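Local coordinates for protein putative alpha-galactosidase/melibiase (Bacteroides fragilis, PDB 4OGZ) that probably hydrolyses terminal, non-reducing alpha-D-galactose residues from alpha-D-galactosides, as a family 27 glycoside hydrolase built on a TIM barrel, at residues Q121-L134 and V364-K378. Residues are numbered along the deposited sequence; the frame is centred on the assembly and turned at random.
Sequences QTADAMVENGMRDL and VRQMNDSTLQILLNK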
loop_
_atom_site.group_PDB
_atom_site.type_symbol
_atom_site.label_atom_id
_atom_site.label_comp_id
_atom_site.label_asym_id
_atom_site.label_seq_id
_atom_site.Cartn_x
_atom_site.Cartn_y
_atom_site.Cartn_z
ATOM N N GLN A 121 8.008 -3.480 17.505
ATOM C CA GLN A 121 8.996 -4.379 16.858
ATOM C C GLN A 121 8.894 -4.410 15.317
ATOM O O GLN A 121 9.896 -4.570 14.626
ATOM C CB GLN A 121 8.889 -5.822 17.380
ATOM C CG GLN A 121 9.447 -6.087 18.765
ATOM C CD GLN A 121 8.953 -7.426 19.357
ATOM O OE1 GLN A 121 8.216 -8.170 18.726
ATOM N NE2 GLN A 121 9.336 -7.697 20.578
ATOM N N THR A 122 7.689 -4.243 14.796
ATOM C CA THR A 122 7.461 -4.234 13.371
ATOM C C THR A 122 8.025 -2.936 12.774
ATOM O O THR A 122 8.702 -2.954 11.768
ATOM C CB THR A 122 5.952 -4.399 13.076
ATOM O OG1 THR A 122 5.598 -5.761 13.391
ATOM C CG2 THR A 122 5.615 -4.084 11.611
ATOM N N ALA A 123 7.770 -1.822 13.438
ATOM C CA ALA A 123 8.367 -0.535 13.054
ATOM C C ALA A 123 9.911 -0.626 13.049
ATOM O O ALA A 123 10.562 -0.190 12.092
ATOM C CB ALA A 123 7.881 0.545 14.002
ATOM N N ASP A 124 10.498 -1.215 14.108
ATOM C CA ASP A 124 11.955 -1.337 14.218
ATOM C C ASP A 124 12.500 -2.206 13.091
ATOM O O ASP A 124 13.584 -1.967 12.579
ATOM C CB ASP A 124 12.381 -1.971 15.574
ATOM C CG ASP A 124 12.057 -1.080 16.815
ATOM O OD1 ASP A 124 11.859 0.162 16.698
ATOM O OD2 ASP A 124 12.027 -1.640 17.917
ATOM N N ALA A 125 11.789 -3.278 12.760
ATOM C CA ALA A 125 12.253 -4.159 11.718
ATOM C C ALA A 125 12.290 -3.408 10.395
ATOM O O ALA A 125 13.253 -3.492 9.646
ATOM C CB ALA A 125 11.367 -5.381 11.625
HETATM N N MSE A 126 11.248 -2.634 10.135
HETATM C CA MSE A 126 11.106 -1.913 8.866
HETATM C C MSE A 126 12.143 -0.826 8.752
HETATM O O MSE A 126 12.635 -0.529 7.647
HETATM C CB MSE A 126 9.684 -1.369 8.785
HETATM C CG MSE A 126 8.714 -2.428 8.264
HETATM SE SE MSE A 126 6.824 -1.942 8.622
HETATM C CE MSE A 126 6.719 -0.392 7.433
ATOM N N VAL A 127 12.486 -0.203 9.873
ATOM C CA VAL A 127 13.614 0.733 9.902
ATOM C C VAL A 127 14.900 0.048 9.456
ATOM O O VAL A 127 15.647 0.577 8.647
ATOM C CB VAL A 127 13.783 1.319 11.311
ATOM C CG1 VAL A 127 15.161 1.935 11.495
ATOM C CG2 VAL A 127 12.690 2.341 11.558
ATOM N N GLU A 128 15.140 -1.150 9.972
ATOM C CA GLU A 128 16.413 -1.799 9.870
ATOM C C GLU A 128 16.534 -2.731 8.672
ATOM O O GLU A 128 17.642 -3.076 8.297
ATOM C CB GLU A 128 16.667 -2.623 11.155
ATOM C CG GLU A 128 16.902 -1.783 12.413
ATOM C CD GLU A 128 16.706 -2.558 13.706
ATOM O OE1 GLU A 128 16.868 -3.807 13.700
ATOM O OE2 GLU A 128 16.367 -1.916 14.729
ATOM N N ASN A 129 15.422 -3.127 8.050
ATOM C CA ASN A 129 15.489 -4.196 7.053
ATOM C C ASN A 129 15.383 -3.735 5.623
ATOM O O ASN A 129 15.348 -4.578 4.740
ATOM C CB ASN A 129 14.428 -5.285 7.329
ATOM C CG ASN A 129 12.998 -4.815 7.082
ATOM O OD1 ASN A 129 12.749 -3.782 6.472
ATOM N ND2 ASN A 129 12.045 -5.588 7.575
ATOM N N GLY A 130 15.309 -2.408 5.388
ATOM C CA GLY A 130 15.176 -1.923 4.049
ATOM C C GLY A 130 13.817 -1.400 3.641
ATOM O O GLY A 130 13.742 -0.559 2.736
HETATM N N MSE A 131 12.743 -1.849 4.296
HETATM C CA MSE A 131 11.371 -1.523 3.827
HETATM C C MSE A 131 11.068 -0.049 3.968
HETATM O O MSE A 131 10.485 0.551 3.047
HETATM C CB MSE A 131 10.287 -2.358 4.523
HETATM C CG MSE A 131 10.469 -3.848 4.167
HETATM SE SE MSE A 131 9.145 -4.895 5.166
HETATM C CE MSE A 131 7.467 -4.010 4.634
ATOM N N ARG A 132 11.459 0.567 5.086
ATOM C CA ARG A 132 11.226 2.009 5.234
ATOM C C ARG A 132 11.914 2.793 4.137
ATOM O O ARG A 132 11.403 3.829 3.649
ATOM C CB ARG A 132 11.689 2.525 6.598
ATOM C CG ARG A 132 11.289 3.956 6.889
ATOM C CD ARG A 132 11.637 4.412 8.283
ATOM N NE ARG A 132 13.077 4.584 8.457
ATOM C CZ ARG A 132 13.652 5.435 9.296
ATOM N NH1 ARG A 132 12.934 6.222 10.082
ATOM N NH2 ARG A 132 14.956 5.476 9.363
ATOM N N ASP A 133 13.078 2.322 3.728
ATOM C CA ASP A 133 13.822 3.058 2.681
ATOM C C ASP A 133 13.347 2.790 1.254
ATOM O O ASP A 133 13.816 3.442 0.311
ATOM C CB ASP A 133 15.323 2.801 2.866
ATOM C CG ASP A 133 15.844 3.507 4.085
ATOM O OD1 ASP A 133 15.731 4.751 4.094
ATOM O OD2 ASP A 133 16.309 2.845 5.058
ATOM N N LEU A 134 12.374 1.886 1.118
ATOM C CA LEU A 134 11.642 1.680 -0.126
ATOM C C LEU A 134 10.227 2.191 -0.089
ATOM O O LEU A 134 9.465 2.041 -1.064
ATOM C CB LEU A 134 11.655 0.182 -0.479
ATOM C CG LEU A 134 13.062 -0.325 -0.773
ATOM C CD1 LEU A 134 13.004 -1.778 -1.206
ATOM C CD2 LEU A 134 13.768 0.480 -1.860
ATOM N N VAL A 364 7.093 -9.189 9.113
ATOM C CA VAL A 364 8.276 -8.522 8.600
ATOM C C VAL A 364 9.453 -8.498 9.610
ATOM O O VAL A 364 10.551 -8.122 9.247
ATOM C CB VAL A 364 7.954 -7.069 8.084
ATOM C CG1 VAL A 364 6.929 -7.110 6.975
ATOM C CG2 VAL A 364 7.446 -6.166 9.187
ATOM N N ARG A 365 9.242 -8.928 10.851
ATOM C CA ARG A 365 10.356 -9.028 11.811
ATOM C C ARG A 365 11.368 -10.101 11.420
ATOM O O ARG A 365 12.484 -10.086 11.870
ATOM C CB ARG A 365 9.838 -9.283 13.219
ATOM C CG ARG A 365 8.984 -8.148 13.777
ATOM C CD ARG A 365 8.230 -8.535 15.038
ATOM N NE ARG A 365 7.578 -9.825 14.894
ATOM C CZ ARG A 365 7.020 -10.497 15.889
ATOM N NH1 ARG A 365 6.999 -10.006 17.122
ATOM N NH2 ARG A 365 6.462 -11.671 15.647
ATOM N N GLN A 366 10.978 -11.035 10.577
ATOM C CA GLN A 366 11.878 -12.093 10.179
ATOM C C GLN A 366 11.459 -12.624 8.842
ATOM O O GLN A 366 10.345 -13.126 8.693
ATOM C CB GLN A 366 11.826 -13.203 11.214
ATOM C CG GLN A 366 12.320 -14.570 10.750
ATOM C CD GLN A 366 12.612 -15.489 11.924
ATOM O OE1 GLN A 366 11.683 -16.024 12.522
ATOM N NE2 GLN A 366 13.893 -15.648 12.284
HETATM N N MSE A 367 12.334 -12.484 7.858
HETATM C CA MSE A 367 12.018 -12.836 6.482
HETATM C C MSE A 367 13.115 -13.614 5.856
HETATM O O MSE A 367 14.287 -13.363 6.104
HETATM C CB MSE A 367 11.838 -11.507 5.728
HETATM C CG MSE A 367 10.410 -11.037 5.872
HETATM SE SE MSE A 367 10.087 -9.414 4.817
HETATM C CE MSE A 367 11.251 -8.210 5.843
ATOM N N ASN A 368 12.774 -14.565 5.001
ATOM C CA ASN A 368 13.833 -15.253 4.258
ATOM C C ASN A 368 14.227 -14.425 3.030
ATOM O O ASN A 368 13.511 -13.505 2.644
ATOM C CB ASN A 368 13.443 -16.695 3.905
ATOM C CG ASN A 368 12.189 -16.789 3.056
ATOM O OD1 ASN A 368 11.968 -15.978 2.173
ATOM N ND2 ASN A 368 11.372 -17.812 3.309
ATOM N N ASP A 369 15.377 -14.747 2.453
ATOM C CA ASP A 369 15.915 -13.991 1.325
ATOM C C ASP A 369 14.971 -13.958 0.143
ATOM O O ASP A 369 14.893 -12.938 -0.540
ATOM C CB ASP A 369 17.242 -14.599 0.846
ATOM C CG ASP A 369 18.318 -14.587 1.919
ATOM O OD1 ASP A 369 18.228 -13.784 2.881
ATOM O OD2 ASP A 369 19.264 -15.384 1.784
ATOM N N SER A 370 14.296 -15.080 -0.117
ATOM C CA SER A 370 13.342 -15.190 -1.217
ATOM C C SER A 370 12.192 -14.195 -1.029
ATOM O O SER A 370 11.807 -13.526 -1.982
ATOM C CB SER A 370 12.854 -16.625 -1.384
ATOM O OG SER A 370 12.262 -17.091 -0.206
ATOM N N THR A 371 11.693 -14.042 0.194
ATOM C CA THR A 371 10.678 -13.022 0.479
ATOM C C THR A 371 11.230 -11.597 0.331
ATOM O O THR A 371 10.596 -10.716 -0.279
ATOM C CB THR A 371 10.129 -13.182 1.898
ATOM O OG1 THR A 371 9.469 -14.448 2.015
ATOM C CG2 THR A 371 9.148 -12.059 2.234
ATOM N N LEU A 372 12.407 -11.367 0.905
ATOM C CA LEU A 372 13.083 -10.066 0.775
ATOM C C LEU A 372 13.354 -9.688 -0.677
ATOM O O LEU A 372 13.268 -8.529 -1.068
ATOM C CB LEU A 372 14.406 -10.095 1.525
ATOM C CG LEU A 372 14.377 -10.058 3.048
ATOM C CD1 LEU A 372 15.770 -10.413 3.575
ATOM C CD2 LEU A 372 13.900 -8.700 3.553
ATOM N N GLN A 373 13.688 -10.685 -1.470
ATOM C CA GLN A 373 13.944 -10.508 -2.877
ATOM C C GLN A 373 12.715 -9.981 -3.589
ATOM O O GLN A 373 12.841 -9.406 -4.651
ATOM C CB GLN A 373 14.308 -11.828 -3.534
ATOM C CG GLN A 373 14.722 -11.756 -4.993
ATOM C CD GLN A 373 16.091 -11.126 -5.203
ATOM O OE1 GLN A 373 16.878 -10.972 -4.267
ATOM N NE2 GLN A 373 16.387 -10.770 -6.449
ATOM N N ILE A 374 11.530 -10.306 -3.090
ATOM C CA ILE A 374 10.301 -9.841 -3.727
ATOM C C ILE A 374 9.918 -8.458 -3.183
ATOM O O ILE A 374 9.798 -7.497 -3.942
ATOM C CB ILE A 374 9.161 -10.842 -3.502
ATOM C CG1 ILE A 374 9.488 -12.175 -4.224
ATOM C CG2 ILE A 374 7.850 -10.250 -3.977
ATOM C CD1 ILE A 374 8.663 -13.360 -3.766
ATOM N N LEU A 375 9.775 -8.367 -1.863
ATOM C CA LEU A 375 9.251 -7.150 -1.224
ATOM C C LEU A 375 10.194 -5.942 -1.285
ATOM O O LEU A 375 9.765 -4.823 -1.055
ATOM C CB LEU A 375 8.940 -7.439 0.243
ATOM C CG LEU A 375 7.812 -8.424 0.505
ATOM C CD1 LEU A 375 7.604 -8.527 2.004
ATOM C CD2 LEU A 375 6.508 -8.027 -0.162
ATOM N N LEU A 376 11.485 -6.185 -1.504
ATOM C CA LEU A 376 12.436 -5.111 -1.634
ATOM C C LEU A 376 12.816 -4.865 -3.104
ATOM O O LEU A 376 13.869 -4.328 -3.354
ATOM C CB LEU A 376 13.693 -5.378 -0.767
ATOM C CG LEU A 376 13.482 -5.532 0.757
ATOM C CD1 LEU A 376 14.838 -5.704 1.426
ATOM C CD2 LEU A 376 12.753 -4.374 1.412
ATOM N N ASN A 377 11.982 -5.251 -4.068
ATOM C CA ASN A 377 12.306 -5.014 -5.460
ATOM C C ASN A 377 11.971 -3.561 -5.752
ATOM O O ASN A 377 10.808 -3.222 -5.922
ATOM C CB ASN A 377 11.546 -5.922 -6.425
ATOM C CG ASN A 377 12.000 -5.744 -7.870
ATOM O OD1 ASN A 377 12.111 -4.598 -8.366
ATOM N ND2 ASN A 377 12.191 -6.842 -8.582
ATOM N N LYS A 378 13.002 -2.741 -5.748
ATOM C CA LYS A 378 12.888 -1.287 -5.897
ATOM C C LYS A 378 12.217 -0.880 -7.199
ATOM O O LYS A 378 11.573 0.198 -7.274
ATOM C CB LYS A 378 14.308 -0.734 -5.822
ATOM C CG LYS A 378 14.542 0.693 -6.248
ATOM C CD LYS A 378 16.056 0.911 -6.363
ATOM C CE LYS A 378 16.454 2.368 -6.214
ATOM N NZ LYS A 378 17.579 2.559 -5.253
HETATM O O HOH W 1 5.478 -8.080 11.622
HETATM O O HOH W 2 13.303 -8.011 9.133
#
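Val364 and the selenomethionine Met131 meet on the outside of the TIM (beta/alpha)8 barrel, a worked example of how the segments that follow two neighbouring strands pack together. Helix 116-128 follows strand 102-105, the first of the barrel, whereas 364-378 follows strand 358-360, the eighth and its neighbour in the sheet. The apolar part is built around Val364, whose two methyls divide the work. CG1 packs against Met131 SE at 3.6 Å, and CG2, set between the backbone N and the carbonyl carbon, turns to Thr122 CG2 and Met126 CG. Below this layer, Trp104 of the first strand touches both Thr122 and Val364, and Cys360 of the eighth touches Met131. Further along, Leu376 CD2 lies 3.6 Å from Met131 CG, the two side chains crossing at about a right angle, while Leu376 CD1 approaches the carbonyl Asn129 O.

A second set of links is polar. Asn129 makes an Asx turn: its OD1 accepts from Met131 N (2.9 Å), which fixes the amide so that ND2 faces the other segment. From there ND2 gives only a weak bond to Val364 O, but a water reinforces it, accepting from ND2 and donating to Val364 O at 2.8 Å. A second water donates to Thr122 OG1, which is also hydrogen-bonded to Leu118 O, and weakly accepts from Val364 N. At the outer end Arg365 CD lies 3.6 Å from Gln121 CB, and the bend at chi3 (-46°) beyond it turns the guanidinium so that NH1 reaches Gln121 OE1 at 2.7 Å. The oxygen sits at the edge of the guanidinium, close to its plane, and Asp363 holds NH2 in a salt bridge. At the far end Leu134 CD1 is 3.4 Å from Leu376 CA, closer than usual for two carbons.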